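Local coordinates for protein nucleoporin NUP82 (Chaetomium thermophilum, PDB 5CWW) that is probably a structural constituent of the nuclear pore complex, the part here being its N-terminal region, with several four- and five-stranded beta sheets, as in a beta-propeller, at residues D374-P379 with S469-Q474. Numbering follows the deposited sequence.
Sequences DFDLNP and SLLTFQ
Thr472 packs its hydroxyl against Phe375 CB, OG1 3.6 Å away, and its CG2 against the ring of Pro379. With chi1 at -50°, OG1 sits beside its own backbone N, and both donate to Asp376 O at 3.0 Å: the N within the carbonyl plane, the hydroxyl above it. Replacing Thr472 by an alanine removes the hydroxyl and is likely to leave Asp376 O with one of these two donors and open a gap beside Phe375 CB and Pro379. Two further backbone bonds, Leu470 N to Asp374 O (3.0 Å) and Asp376 N to Leu470 O (2.8 Å), make this a parallel pairing, with 374-376 as the outermost strand within this chain of a five-stranded mixed sheet. On one face the Phe375 ring turns its edge to Leu470, CE1 4.0 Å from CD1, both side chains pointing the same way above Leu430 and Ile428 of strand 427-432. The type II turn Phe375-Asn378 then carries Leu377 alongside Leu471 on the other face, Leu377 CD1 3.8 Å from Leu471 CD1. A water bridges Leu377 O and Thr472 O. Asp376 OD2 forms a salt bridge with a basic side chain on the chain of another protein. Three backbone bonds and one hydroxyl thus hold the strand, while the Asp376 carboxylate is engaged by the neighbouring protein.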
loop_
_atom_site.group_PDB
_atom_site.type_symbol
_atom_site.label_atom_id
_atom_site.label_comp_id
_atom_site.label_asym_id
_atom_site.label_seq_id
_atom_site.Cartn_x
_atom_site.Cartn_y
_atom_site.Cartn_z
ATOM N N ASP B 374 -4.807 15.769 0.930
ATOM C CA ASP B 374 -5.844 16.532 0.251
ATOM C C ASP B 374 -5.482 16.677 -1.221
ATOM O O ASP B 374 -4.374 17.092 -1.554
ATOM C CB ASP B 374 -6.022 17.908 0.895
ATOM C CG ASP B 374 -7.144 18.706 0.261
ATOM O OD1 ASP B 374 -8.321 18.381 0.518
ATOM O OD2 ASP B 374 -6.848 19.658 -0.490
ATOM N N PHE B 375 -6.416 16.320 -2.097
ATOM C CA PHE B 375 -6.207 16.444 -3.535
ATOM C C PHE B 375 -6.606 17.840 -3.995
ATOM O O PHE B 375 -7.787 18.144 -4.139
ATOM C CB PHE B 375 -7.007 15.383 -4.294
ATOM C CG PHE B 375 -6.676 13.971 -3.896
ATOM C CD1 PHE B 375 -5.392 13.626 -3.512
ATOM C CD2 PHE B 375 -7.655 12.991 -3.896
ATOM C CE1 PHE B 375 -5.089 12.326 -3.138
ATOM C CE2 PHE B 375 -7.360 11.691 -3.526
ATOM C CZ PHE B 375 -6.075 11.359 -3.147
ATOM N N ASP B 376 -5.614 18.692 -4.219
ATOM C CA ASP B 376 -5.871 20.039 -4.713
ATOM C C ASP B 376 -6.361 19.968 -6.159
ATOM O O ASP B 376 -5.868 19.159 -6.946
ATOM C CB ASP B 376 -4.608 20.898 -4.603
ATOM C CG ASP B 376 -4.870 22.367 -4.868
ATOM O OD1 ASP B 376 -6.040 22.799 -4.791
ATOM O OD2 ASP B 376 -3.897 23.096 -5.156
ATOM N N LEU B 377 -7.343 20.805 -6.493
ATOM C CA LEU B 377 -7.992 20.790 -7.806
ATOM C C LEU B 377 -8.598 19.426 -8.136
ATOM O O LEU B 377 -8.663 19.032 -9.301
ATOM C CB LEU B 377 -7.005 21.191 -8.906
ATOM C CG LEU B 377 -6.296 22.536 -8.754
ATOM C CD1 LEU B 377 -5.480 22.817 -10.004
ATOM C CD2 LEU B 377 -7.284 23.664 -8.496
ATOM N N ASN B 378 -9.042 18.710 -7.108
ATOM C CA ASN B 378 -9.725 17.439 -7.311
ATOM C C ASN B 378 -11.034 17.649 -8.070
ATOM O O ASN B 378 -11.718 18.648 -7.854
ATOM C CB ASN B 378 -9.996 16.764 -5.966
ATOM C CG ASN B 378 -10.501 15.345 -6.115
ATOM O OD1 ASN B 378 -9.741 14.440 -6.456
ATOM N ND2 ASN B 378 -11.786 15.139 -5.844
ATOM N N PRO B 379 -11.383 16.719 -8.975
ATOM C CA PRO B 379 -12.693 16.818 -9.628
ATOM C C PRO B 379 -13.832 16.818 -8.616
ATOM O O PRO B 379 -13.789 16.062 -7.645
ATOM C CB PRO B 379 -12.746 15.567 -10.511
ATOM C CG PRO B 379 -11.328 15.196 -10.736
ATOM C CD PRO B 379 -10.597 15.584 -9.489
ATOM N N SER B 469 -0.723 17.734 1.002
ATOM C CA SER B 469 -1.416 17.991 -0.254
ATOM C C SER B 469 -0.715 17.394 -1.468
ATOM O O SER B 469 0.514 17.333 -1.531
ATOM C CB SER B 469 -1.577 19.501 -0.457
ATOM O OG SER B 469 -2.205 19.786 -1.695
ATOM N N LEU B 470 -1.528 16.937 -2.417
ATOM C CA LEU B 470 -1.066 16.575 -3.749
ATOM C C LEU B 470 -1.814 17.430 -4.765
ATOM O O LEU B 470 -2.954 17.828 -4.524
ATOM C CB LEU B 470 -1.298 15.092 -4.032
ATOM C CG LEU B 470 -0.530 14.093 -3.163
ATOM C CD1 LEU B 470 -1.064 12.684 -3.381
ATOM C CD2 LEU B 470 0.959 14.155 -3.467
ATOM N N LEU B 471 -1.173 17.699 -5.898
ATOM C CA LEU B 471 -1.793 18.470 -6.974
ATOM C C LEU B 471 -2.363 17.539 -8.033
ATOM O O LEU B 471 -1.619 16.843 -8.723
ATOM C CB LEU B 471 -0.779 19.429 -7.607
ATOM C CG LEU B 471 -1.237 20.180 -8.867
ATOM C CD1 LEU B 471 -2.479 21.013 -8.595
ATOM C CD2 LEU B 471 -0.115 21.057 -9.404
ATOM N N THR B 472 -3.685 17.529 -8.162
ATOM C CA THR B 472 -4.332 16.748 -9.204
ATOM C C THR B 472 -4.039 17.387 -10.555
ATOM O O THR B 472 -4.511 18.485 -10.844
ATOM C CB THR B 472 -5.857 16.656 -8.998
ATOM O OG1 THR B 472 -6.141 16.251 -7.654
ATOM C CG2 THR B 472 -6.470 15.656 -9.965
ATOM N N PHE B 473 -3.250 16.701 -11.373
ATOM C CA PHE B 473 -2.876 17.223 -12.679
ATOM C C PHE B 473 -3.880 16.811 -13.746
ATOM O O PHE B 473 -4.250 17.612 -14.604
ATOM C CB PHE B 473 -1.481 16.746 -13.078
ATOM C CG PHE B 473 -1.195 16.912 -14.539
ATOM C CD1 PHE B 473 -0.992 18.171 -15.079
ATOM C CD2 PHE B 473 -1.150 15.811 -15.378
ATOM C CE1 PHE B 473 -0.743 18.329 -16.429
ATOM C CE2 PHE B 473 -0.899 15.962 -16.728
ATOM C CZ PHE B 473 -0.698 17.222 -17.255
ATOM N N GLN B 474 -4.324 15.562 -13.680
ATOM C CA GLN B 474 -5.212 15.021 -14.697
ATOM C C GLN B 474 -6.019 13.838 -14.166
ATOM O O GLN B 474 -5.548 13.073 -13.323
ATOM C CB GLN B 474 -4.398 14.608 -15.925
ATOM C CG GLN B 474 -5.221 14.055 -17.068
ATOM C CD GLN B 474 -4.374 13.743 -18.287
ATOM O OE1 GLN B 474 -3.150 13.641 -18.198
ATOM N NE2 GLN B 474 -5.023 13.597 -19.437
HETATM O O HOH W 1 -7.591 18.496 -11.737
#